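Local coordinates for variant surface glycoprotein MITAT 1.1 (Trypanosoma brucei brucei, PDB 5LY9), which forms the dense coat on the parasite surface, antigenically distinct versions of which are expressed in turn to evade the host immune response, at residues 48-53 with 67-72; 54-59 with 320-325; 62-67 with 302-307; 280-285 with 294-299. All coordinates share one frame; numbering follows the deposited sequence.

Interaction 1. Residues 48-53 with 67-72. With NAG (2-acetamido-2-deoxy-beta-D-glucopyranose), chain C; NAG (2-acetamido-2-deoxy-beta-D-glucopyranose), chain B.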
# COMPACT_ATOMS: atom_id res chain seq x y z
N LYS A 48 -0.51 28.79 7.05
CA LYS A 48 -1.12 29.81 7.93
C LYS A 48 -0.08 30.78 8.38
O LYS A 48 -0.29 31.98 8.33
CB LYS A 48 -1.87 29.20 9.11
CG LYS A 48 -3.07 28.41 8.63
CD LYS A 48 -4.00 27.95 9.71
CE LYS A 48 -4.62 26.62 9.42
NZ LYS A 48 -5.72 26.34 10.37
N VAL A 49 1.05 30.27 8.86
CA VAL A 49 2.13 31.20 9.31
C VAL A 49 2.63 32.01 8.14
O VAL A 49 2.85 33.21 8.26
CB VAL A 49 3.26 30.48 10.08
CG1 VAL A 49 4.20 31.51 10.65
CG2 VAL A 49 2.71 29.60 11.23
N SER A 50 2.78 31.38 6.97
CA SER A 50 3.24 32.09 5.77
C SER A 50 2.30 33.22 5.35
O SER A 50 2.75 34.31 4.96
CB SER A 50 3.37 31.17 4.58
OG SER A 50 4.28 30.07 4.81
N ILE A 51 1.00 32.96 5.41
CA ILE A 51 0.01 33.94 5.07
C ILE A 51 0.06 35.13 6.07
O ILE A 51 0.03 36.29 5.67
CB ILE A 51 -1.42 33.31 5.09
CG1 ILE A 51 -1.63 32.33 3.90
CG2 ILE A 51 -2.47 34.42 5.14
CD1 ILE A 51 -2.73 31.29 4.14
N TYR A 52 0.16 34.81 7.36
CA TYR A 52 0.24 35.86 8.37
C TYR A 52 1.46 36.76 8.08
O TYR A 52 1.39 38.01 8.16
CB TYR A 52 0.42 35.26 9.74
CG TYR A 52 0.39 36.31 10.82
CD1 TYR A 52 1.51 36.95 11.18
CD2 TYR A 52 -0.80 36.54 11.53
CE1 TYR A 52 1.47 37.95 12.18
CE2 TYR A 52 -0.85 37.48 12.56
CZ TYR A 52 0.27 38.18 12.86
OH TYR A 52 0.24 39.15 13.86
N LEU A 53 2.60 36.15 7.80
CA LEU A 53 3.78 36.92 7.50
C LEU A 53 3.61 37.76 6.26
O LEU A 53 4.07 38.93 6.22
CB LEU A 53 4.96 36.01 7.32
CG LEU A 53 5.47 35.38 8.60
CD1 LEU A 53 6.34 34.16 8.31
CD2 LEU A 53 6.28 36.40 9.35
N LEU A 67 10.70 31.30 12.10
CA LEU A 67 11.13 30.04 12.68
C LEU A 67 10.05 29.02 12.65
O LEU A 67 10.26 27.85 12.22
CB LEU A 67 11.61 30.28 14.08
CG LEU A 67 12.06 29.02 14.77
CD1 LEU A 67 13.27 28.35 14.06
CD2 LEU A 67 12.34 29.28 16.19
N LEU A 68 8.82 29.39 13.05
CA LEU A 68 7.75 28.43 13.09
C LEU A 68 7.34 27.99 11.68
O LEU A 68 7.08 26.82 11.45
CB LEU A 68 6.54 29.00 13.86
CG LEU A 68 6.78 29.08 15.34
CD1 LEU A 68 5.70 29.99 16.02
CD2 LEU A 68 6.82 27.75 15.99
N ARG A 69 7.32 28.93 10.74
CA ARG A 69 6.99 28.64 9.32
C ARG A 69 8.01 27.67 8.78
O ARG A 69 7.66 26.70 8.12
CB ARG A 69 7.02 29.95 8.56
CG ARG A 69 6.78 29.84 7.05
CD ARG A 69 8.02 30.10 6.23
NE ARG A 69 7.62 30.13 4.83
CZ ARG A 69 7.11 31.19 4.19
NH1 ARG A 69 7.04 32.40 4.74
NH2 ARG A 69 6.67 31.03 2.98
N GLY A 70 9.28 27.96 9.06
CA GLY A 70 10.38 27.06 8.62
C GLY A 70 10.28 25.70 9.22
O GLY A 70 10.54 24.69 8.52
N TYR A 71 9.89 25.63 10.51
CA TYR A 71 9.70 24.38 11.19
C TYR A 71 8.60 23.54 10.57
O TYR A 71 8.79 22.36 10.24
CB TYR A 71 9.48 24.62 12.66
CG TYR A 71 8.93 23.50 13.41
CD1 TYR A 71 9.74 22.57 13.99
CD2 TYR A 71 7.58 23.38 13.53
CE1 TYR A 71 9.21 21.49 14.62
CE2 TYR A 71 7.02 22.32 14.12
CZ TYR A 71 7.84 21.37 14.71
OH TYR A 71 7.24 20.31 15.43
N PHE A 72 7.46 24.14 10.39
CA PHE A 72 6.37 23.38 9.79
C PHE A 72 6.72 22.94 8.37
O PHE A 72 6.41 21.81 7.97
CB PHE A 72 5.06 24.21 9.75
CG PHE A 72 4.48 24.47 11.12
CD1 PHE A 72 4.22 23.44 11.99
CD2 PHE A 72 4.12 25.75 11.51
CE1 PHE A 72 3.68 23.65 13.29
CE2 PHE A 72 3.62 26.00 12.79
CZ PHE A 72 3.41 24.97 13.66
C1 NAG C . -2.95 23.52 14.13
C2 NAG C . -3.31 24.81 13.45
C3 NAG C . -4.64 25.38 13.95
C4 NAG C . -5.74 24.32 13.92
C5 NAG C . -5.20 23.11 14.67
C6 NAG C . -6.16 21.95 14.79
C7 NAG C . -1.78 26.47 12.59
C8 NAG C . -0.85 27.59 12.92
N2 NAG C . -2.32 25.86 13.62
O3 NAG C . -5.06 26.53 13.16
O4 NAG C . -7.05 24.83 14.36
O5 NAG C . -4.01 22.61 14.00
O6 NAG C . -6.52 21.57 13.49
O7 NAG C . -1.99 26.09 11.46
C1 NAG B . 1.23 20.42 14.44
C2 NAG B . -0.12 19.82 14.08
C3 NAG B . -0.99 20.80 13.36
C4 NAG B . -1.10 22.06 14.23
C5 NAG B . 0.29 22.60 14.53
C6 NAG B . 0.32 23.82 15.46
C7 NAG B . -0.21 17.42 13.69
C8 NAG B . 0.01 16.26 12.76
N2 NAG B . 0.06 18.64 13.25
O3 NAG B . -2.28 20.24 13.18
O4 NAG B . -1.81 23.02 13.46
O5 NAG B . 1.01 21.60 15.21
O6 NAG B . -0.48 23.57 16.62
O7 NAG B . -0.61 17.24 14.82
O HOH W 1 5.27 34.38 3.72
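V49 meets R69 and F72, and S50 meets R69, between two helices. V49 CG1 lies 3.8 Å from R69 CB. The other methyl, V49 CG2, meets the edge of the F72 ring near its plane, 4.0 Å from CE2. S50 OG sits over the centre of one face of the R69 guanidinium, 3.1 Å from R69 CZ. No hydrogen bond joins them, and the S50 hydroxyl donates instead to E46 O. A water links the pair in another way: it donates to S50 O and accepts from R69 NH1, at 2.8 Å from each. R69 bends at CG (chi2 -109°), and this lays its chain across S50 toward L53, whose CD1 is 4.0 Å from NH1. The helices are the two arms of the long antiparallel hairpin of an A-type VSG N-terminal domain. The axes of 48-53 and 67-72 approach to 9.0 Å, at 148° between their directions. Farther out, CD2 of Y71 lies over one face of the F72 ring, offset toward its rim. C6 of one N-acetylglucosamine (chain B) reaches F72 CZ at 3.8 Å. K48 NZ donates to O3 of the next NAG (chain C) over 2.9 Å and also bonds L337 O. S351 of the second subunit packs on R69.

Interaction 2. Residues 54-59 with 320-325. With NAG (2-acetamido-2-deoxy-beta-D-glucopyranose), chain C; MAN (alpha-D-mannopyranose), chain D.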
# COMPACT_ATOMS: atom_id res chain seq x y z
N ALA A 54 3.06 37.15 5.21
CA ALA A 54 2.86 37.94 3.99
C ALA A 54 1.92 39.12 4.17
O ALA A 54 2.13 40.17 3.53
CB ALA A 54 2.37 37.06 2.87
N LYS A 55 0.96 38.95 5.05
CA LYS A 55 -0.06 39.94 5.31
C LYS A 55 0.48 40.99 6.25
O LYS A 55 0.01 42.15 6.21
CB LYS A 55 -1.25 39.24 5.88
CG LYS A 55 -2.47 40.09 6.18
CD LYS A 55 -3.67 39.23 6.54
CE LYS A 55 -4.91 40.09 6.74
NZ LYS A 55 -4.79 40.92 7.97
N ASN A 56 1.49 40.63 7.05
CA ASN A 56 1.98 41.49 8.14
C ASN A 56 3.49 41.66 8.14
O ASN A 56 4.18 41.21 9.06
CB ASN A 56 1.54 40.97 9.49
CG ASN A 56 0.04 40.99 9.69
OD1 ASN A 56 -0.53 42.00 10.05
ND2 ASN A 56 -0.57 39.88 9.52
N PRO A 57 4.05 42.33 7.12
CA PRO A 57 5.47 42.40 7.00
C PRO A 57 6.10 43.16 8.13
O PRO A 57 7.27 42.91 8.42
CB PRO A 57 5.69 43.16 5.64
CG PRO A 57 4.43 43.84 5.38
CD PRO A 57 3.40 42.85 5.89
N GLU A 58 5.37 44.06 8.77
CA GLU A 58 5.94 44.83 9.84
C GLU A 58 5.72 44.19 11.19
O GLU A 58 5.90 44.85 12.19
CB GLU A 58 5.40 46.26 9.82
CG GLU A 58 5.57 46.85 8.46
CD GLU A 58 5.04 48.26 8.41
OE1 GLU A 58 5.60 49.08 9.16
OE2 GLU A 58 4.05 48.49 7.66
N THR A 59 5.32 42.92 11.23
CA THR A 59 5.10 42.24 12.51
C THR A 59 6.29 42.37 13.43
O THR A 59 7.46 42.23 12.99
CB THR A 59 4.82 40.69 12.25
OG1 THR A 59 4.53 40.04 13.49
CG2 THR A 59 6.00 40.02 11.51
N ASP A 320 -3.75 32.04 14.18
CA ASP A 320 -5.13 31.51 14.10
C ASP A 320 -6.23 32.58 14.13
O ASP A 320 -7.21 32.47 13.41
CB ASP A 320 -5.40 30.53 15.23
CG ASP A 320 -4.75 29.16 15.00
OD1 ASP A 320 -4.31 28.85 13.85
OD2 ASP A 320 -4.66 28.41 16.01
N ALA A 321 -6.02 33.64 14.89
CA ALA A 321 -7.01 34.70 15.03
C ALA A 321 -7.04 35.65 13.85
O ALA A 321 -7.96 36.46 13.71
CB ALA A 321 -6.65 35.47 16.31
N GLU A 322 -6.04 35.58 12.98
CA GLU A 322 -5.89 36.55 11.93
C GLU A 322 -7.03 36.35 10.92
O GLU A 322 -7.22 35.27 10.44
CB GLU A 322 -4.50 36.47 11.27
CG GLU A 322 -4.22 37.55 10.24
CD GLU A 322 -3.85 38.92 10.83
OE1 GLU A 322 -3.85 39.07 12.06
OE2 GLU A 322 -3.50 39.83 10.03
N ILE A 323 -7.75 37.43 10.62
CA ILE A 323 -8.89 37.33 9.73
C ILE A 323 -8.49 37.52 8.28
O ILE A 323 -7.77 38.43 7.93
CB ILE A 323 -9.96 38.41 10.07
CG1 ILE A 323 -10.51 38.17 11.45
CG2 ILE A 323 -11.09 38.42 9.03
CD1 ILE A 323 -11.53 37.09 11.44
N ILE A 324 -8.96 36.61 7.44
CA ILE A 324 -8.82 36.75 6.02
C ILE A 324 -10.13 37.30 5.47
O ILE A 324 -11.16 36.64 5.55
CB ILE A 324 -8.54 35.37 5.34
CG1 ILE A 324 -7.37 34.66 6.05
CG2 ILE A 324 -8.29 35.58 3.87
CD1 ILE A 324 -6.13 35.51 6.20
N PRO A 325 -10.09 38.48 4.91
CA PRO A 325 -11.31 39.13 4.46
C PRO A 325 -11.89 38.52 3.24
O PRO A 325 -11.17 37.92 2.42
CB PRO A 325 -10.88 40.55 4.15
CG PRO A 325 -9.45 40.58 4.18
CD PRO A 325 -8.93 39.38 4.90
C1 NAG C . -2.95 23.52 14.13
C2 NAG C . -3.31 24.81 13.45
C3 NAG C . -4.64 25.38 13.95
C4 NAG C . -5.74 24.32 13.92
C5 NAG C . -5.20 23.11 14.67
C6 NAG C . -6.16 21.95 14.79
C7 NAG C . -1.78 26.47 12.59
C8 NAG C . -0.85 27.59 12.92
N2 NAG C . -2.32 25.86 13.62
O3 NAG C . -5.06 26.53 13.16
O4 NAG C . -7.05 24.83 14.36
O5 NAG C . -4.01 22.61 14.00
O6 NAG C . -6.52 21.57 13.49
O7 NAG C . -1.99 26.09 11.46
C1 MAN D . -9.30 28.81 18.23
C2 MAN D . -10.51 29.07 19.10
C3 MAN D . -11.68 29.28 18.16
C4 MAN D . -11.39 30.39 17.15
C5 MAN D . -10.03 30.30 16.45
C6 MAN D . -9.52 31.64 15.92
O2 MAN D . -10.27 30.20 19.98
O3 MAN D . -12.79 29.55 19.02
O4 MAN D . -12.39 30.33 16.14
O5 MAN D . -9.03 29.89 17.36
O6 MAN D . -8.70 32.38 16.89
O HOH W 2 -7.54 41.21 8.53
O HOH W 3 -2.66 41.53 12.74
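K55 and E322 form the one salt bridge here, with K55 NZ 2.7 Å from E322 OE2. The lysine chain stays extended to CE and bends at its last torsion (chi4 -70°), turning NZ in to the carboxylate. The same oxygen, E322 OE2, accepts a second hydrogen bond from N56 ND2 over 3.0 Å, nearly straight at 177° and within the amide plane. The amide and carboxylate planes stand 75° apart. The two donors come from opposite faces of the carboxylate. N56 ND2 also bonds Y52 O, one turn back in helix 24-55. Water-mediated links add to these. One water accepts from K55 NZ and donates to I323 O at 2.9 Å. Another donates to E322 OE1 at 2.8 Å and only weakly to N56 OD1. Glycan contacts occupy the other end of 320-325: O3 of N-acetylglucosamine (chain C) donates to D320 OD1 at 2.5 Å, and mannose O6 lies 3.4 Å from A321 CA. The contact ties the end of helix 24-55 to E322, just before the short strand 323-324, and through a water to I323 of that strand. With an ammonium and an amide N-H both on OE2, E322 is probably held in its charged form.

Interaction 3. Residues 62-67 with 302-307. Unlike the reference sequence in segment 62-67: L65 (reference Ser).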
# COMPACT_ATOMS: atom_id res chain seq x y z
N LEU A 62 8.56 38.81 13.85
CA LEU A 62 9.12 38.34 12.57
C LEU A 62 9.96 37.07 12.79
O LEU A 62 9.77 36.10 12.03
CB LEU A 62 9.93 39.43 11.88
CG LEU A 62 10.61 38.96 10.60
CD1 LEU A 62 9.56 38.54 9.61
CD2 LEU A 62 11.47 40.04 10.02
N GLN A 63 10.90 37.10 13.74
CA GLN A 63 11.78 36.00 13.91
C GLN A 63 11.07 34.75 14.47
O GLN A 63 11.34 33.65 14.01
CB GLN A 63 12.99 36.31 14.77
CG GLN A 63 13.92 37.34 14.13
CD GLN A 63 15.15 37.65 15.03
OE1 GLN A 63 15.69 36.79 15.69
NE2 GLN A 63 15.62 38.86 15.00
N GLN A 64 10.19 34.93 15.45
CA GLN A 64 9.41 33.79 16.01
C GLN A 64 8.58 33.12 14.91
O GLN A 64 8.56 31.90 14.75
CB GLN A 64 8.45 34.31 17.07
CG GLN A 64 9.15 34.88 18.29
CD GLN A 64 9.55 36.34 18.22
OE1 GLN A 64 9.61 36.98 17.18
NE2 GLN A 64 9.92 36.88 19.38
N LEU A 65 7.96 33.93 14.09
CA LEU A 65 7.03 33.38 13.06
C LEU A 65 7.79 32.77 11.86
O LEU A 65 7.39 31.75 11.31
CB LEU A 65 6.08 34.49 12.60
CG LEU A 65 5.10 34.89 13.73
CD1 LEU A 65 4.20 35.99 13.25
CD2 LEU A 65 4.23 33.72 14.12
N THR A 66 8.91 33.37 11.49
CA THR A 66 9.79 32.81 10.46
C THR A 66 10.24 31.41 10.88
O THR A 66 10.20 30.48 10.09
CB THR A 66 10.98 33.69 10.19
OG1 THR A 66 10.54 34.94 9.62
CG2 THR A 66 11.95 33.07 9.25
N LEU A 67 10.70 31.30 12.10
CA LEU A 67 11.13 30.04 12.68
C LEU A 67 10.05 29.02 12.65
O LEU A 67 10.26 27.85 12.22
CB LEU A 67 11.61 30.28 14.08
CG LEU A 67 12.06 29.02 14.77
CD1 LEU A 67 13.27 28.35 14.06
CD2 LEU A 67 12.34 29.28 16.19
N ALA A 302 15.32 34.07 24.27
CA ALA A 302 15.09 35.45 23.87
C ALA A 302 13.91 35.67 22.99
O ALA A 302 13.33 36.76 22.93
CB ALA A 302 16.37 36.02 23.24
N LEU A 303 13.55 34.65 22.23
CA LEU A 303 12.42 34.75 21.32
C LEU A 303 11.07 34.51 22.00
O LEU A 303 10.10 35.18 21.73
CB LEU A 303 12.59 33.70 20.20
CG LEU A 303 13.65 34.03 19.10
CD1 LEU A 303 13.80 32.80 18.20
CD2 LEU A 303 13.20 35.25 18.33
N PHE A 304 11.06 33.48 22.84
CA PHE A 304 9.83 32.83 23.31
C PHE A 304 9.67 32.96 24.84
O PHE A 304 8.61 32.63 25.41
CB PHE A 304 9.84 31.32 22.89
CG PHE A 304 9.63 31.12 21.44
CD1 PHE A 304 8.44 31.48 20.83
CD2 PHE A 304 10.63 30.63 20.67
CE1 PHE A 304 8.31 31.39 19.43
CE2 PHE A 304 10.47 30.47 19.29
CZ PHE A 304 9.34 30.91 18.68
N GLY A 305 10.64 33.48 25.54
CA GLY A 305 10.48 33.65 26.96
C GLY A 305 10.82 32.46 27.82
O GLY A 305 10.56 32.46 29.03
N GLY A 306 11.45 31.43 27.23
CA GLY A 306 11.79 30.19 27.97
C GLY A 306 11.86 29.02 26.96
O GLY A 306 11.75 29.24 25.76
N LEU A 307 12.08 27.84 27.47
CA LEU A 307 12.21 26.63 26.65
C LEU A 307 11.05 25.66 26.80
O LEU A 307 11.01 24.63 26.12
CB LEU A 307 13.53 25.94 26.94
CG LEU A 307 14.85 26.71 26.69
CD1 LEU A 307 16.12 25.98 27.19
CD2 LEU A 307 14.98 27.09 25.22
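Q64 and F304 run alongside in opposite senses, with the amide plane of Q64 84° from the phenylalanine ring. Q64 CB lies 3.8 Å from F304 CE1. The glutamine bends at its second torsion (chi2 87°), which carries the amide past the ring to the backbone of L303. There Q64 NE2 donates to L303 O over 2.9 Å. The bond is nearly straight, at 168°. It lies within the amide plane and meets the carbonyl in its own plane, on a lone pair. The L303 side chain lies slantwise against Q64, with L303 CD2 3.8 Å from Q64 CD. The same methyl reaches Q63 CB at 3.7 Å, where the two side chains stand roughly perpendicular. One turn along, L67 CD2 approaches the edge of the F304 ring in its plane, 3.8 Å from CE2, and lies 4.3 Å from L303 CD1. One leucine methyl thus touches both residues. Helix 295-304 ends here, and G305 takes a positive phi. The Q64-L303 bond and the packing of L67, L303 and F304 fix the last turn of that short helix on the first turns of the long helix 62-114. Y315 of helix 313-321 sets its ring nearly perpendicular to that of F304. L285 of helix 275-285 touches L303, and L53 and V49 of helix 24-55 pack on this end of helix 62-114.

Interaction 4. Residues 280-285 with 294-299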
# COMPACT_ATOMS: atom_id res chain seq x y z
N LEU A 280 16.81 24.83 12.88
CA LEU A 280 16.39 26.04 12.12
C LEU A 280 16.80 27.36 12.81
O LEU A 280 16.88 28.37 12.14
CB LEU A 280 14.91 26.06 11.85
CG LEU A 280 14.46 25.09 10.78
CD1 LEU A 280 13.00 24.82 10.89
CD2 LEU A 280 14.86 25.67 9.45
N VAL A 281 17.02 27.36 14.13
CA VAL A 281 17.45 28.52 14.81
C VAL A 281 18.82 28.90 14.23
O VAL A 281 19.09 30.05 13.90
CB VAL A 281 17.46 28.35 16.34
CG1 VAL A 281 18.14 29.55 17.03
CG2 VAL A 281 16.00 28.20 16.86
N LYS A 282 19.64 27.90 14.09
CA LYS A 282 20.98 28.06 13.55
C LYS A 282 20.92 28.38 12.05
O LYS A 282 21.49 29.38 11.63
CB LYS A 282 21.78 26.81 13.78
CG LYS A 282 23.19 27.02 13.24
CD LYS A 282 24.08 25.87 13.60
CE LYS A 282 25.48 26.09 12.99
NZ LYS A 282 26.15 24.78 13.01
N THR A 283 20.12 27.67 11.31
CA THR A 283 19.92 27.91 9.87
C THR A 283 19.42 29.30 9.52
O THR A 283 19.95 29.91 8.59
CB THR A 283 18.98 26.87 9.30
OG1 THR A 283 19.61 25.60 9.47
CG2 THR A 283 18.67 27.07 7.74
N LEU A 284 18.36 29.78 10.19
CA LEU A 284 17.64 30.99 9.79
C LEU A 284 17.94 32.21 10.61
O LEU A 284 17.83 33.31 10.12
CB LEU A 284 16.12 30.72 9.86
CG LEU A 284 15.58 29.74 8.82
CD1 LEU A 284 14.09 29.46 9.08
CD2 LEU A 284 15.88 30.24 7.40
N LEU A 285 18.35 32.05 11.87
CA LEU A 285 18.36 33.20 12.77
C LEU A 285 19.73 33.58 13.33
O LEU A 285 19.95 34.73 13.65
CB LEU A 285 17.31 32.98 13.87
CG LEU A 285 15.86 32.72 13.53
CD1 LEU A 285 14.93 32.65 14.79
CD2 LEU A 285 15.28 33.80 12.66
N ASN A 294 25.69 26.64 23.00
CA ASN A 294 24.26 26.64 23.28
C ASN A 294 23.59 27.92 22.81
O ASN A 294 22.64 28.40 23.44
CB ASN A 294 23.91 26.37 24.77
CG ASN A 294 24.40 25.02 25.26
OD1 ASN A 294 24.77 24.86 26.46
ND2 ASN A 294 24.45 24.05 24.34
N ALA A 295 24.04 28.41 21.67
CA ALA A 295 23.49 29.62 21.08
C ALA A 295 22.01 29.45 20.70
O ALA A 295 21.19 30.36 20.83
CB ALA A 295 24.30 30.03 19.87
N GLU A 296 21.65 28.25 20.30
CA GLU A 296 20.23 28.00 19.92
C GLU A 296 19.27 28.15 21.08
O GLU A 296 18.20 28.81 20.94
CB GLU A 296 20.04 26.67 19.21
CG GLU A 296 20.79 26.56 17.92
CD GLU A 296 22.20 26.03 18.08
OE1 GLU A 296 22.72 25.98 19.20
OE2 GLU A 296 22.82 25.67 17.07
N ALA A 297 19.63 27.54 22.20
CA ALA A 297 18.86 27.65 23.43
C ALA A 297 18.70 29.09 23.91
O ALA A 297 17.59 29.55 24.27
CB ALA A 297 19.47 26.80 24.55
N THR A 298 19.80 29.84 23.85
CA THR A 298 19.79 31.25 24.24
C THR A 298 18.91 32.04 23.35
O THR A 298 18.14 32.83 23.84
CB THR A 298 21.21 31.81 24.16
OG1 THR A 298 21.99 31.10 25.12
CG2 THR A 298 21.21 33.26 24.50
N LYS A 299 18.97 31.82 22.03
CA LYS A 299 18.12 32.55 21.12
C LYS A 299 16.65 32.19 21.33
O LYS A 299 15.78 33.04 21.29
CB LYS A 299 18.51 32.25 19.69
CG LYS A 299 17.66 32.97 18.68
CD LYS A 299 17.88 34.45 18.77
CE LYS A 299 17.42 35.07 17.53
NZ LYS A 299 17.58 36.57 17.55
O HOH W 4 20.21 36.19 16.17
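E296 and K282 bring in the flat group of this contact, the E296 carboxylate, which meets aliphatic carbons. Its OE2 lies 3.6 Å from K282 CB and 3.7 Å from K282 CD. The lysine chain is extended and its ammonium points off from the carboxylate, so K282 NZ stays 5.3 Å from E296 OE2. That is too far for a salt bridge, though the opposite charges probably still attract weakly. Two consecutive helices, 275-285 and 295-304, joined by the loop 286-294, pack nearly at right angles in the VSG N-terminal domain. The axes of 280-285 and 295-299 approach to 9.5 Å at 77°. The first helix carries a pi-helical turn at 281-285. V281 fills the crossing point. Its CG1 lies opposite the backbone N (chi1 171°) and reaches between two residues of the second helix. V281 CG1 is 3.9 Å from E296 CA and 3.8 Å from K299 CB. The E296 chain bends at its second torsion, and its CG also rests near V281. L286 in the loop touches both E296 and K299. M355 of the second subunit packs on L285. The K299 chain runs past L285, with K299 CE 4.2 Å from L285 CB. Its ammonium bonds Q63 OE1 on helix 62-114. K299 NZ also donates to a water 3.0 Å away, and that water donates to L285 O.

All four contacts lie on the same side of the chain's centre. Interactions 1 to 3 are near the turn between helices 24-55 and 62-114, and interaction 4 lies beyond interaction 3. Interactions 1 and 2 share helix 24-55, centres 11 Å apart, and both touch the same N-acetylglucosamine. Interactions 1 and 3 share helix 62-114 and residue L67, centres 12 Å apart. Interactions 3 and 4 share a helix, that of residues 295-304; their centres are 10 Å apart. Along the chain, interaction 4 falls between the segments of interaction 3, and both fall between those of interaction 2. The segments of interaction 1 alternate with those of interactions 2 and 3. The late helices thus fold back onto the early hairpin, and each contact also touches the second subunit.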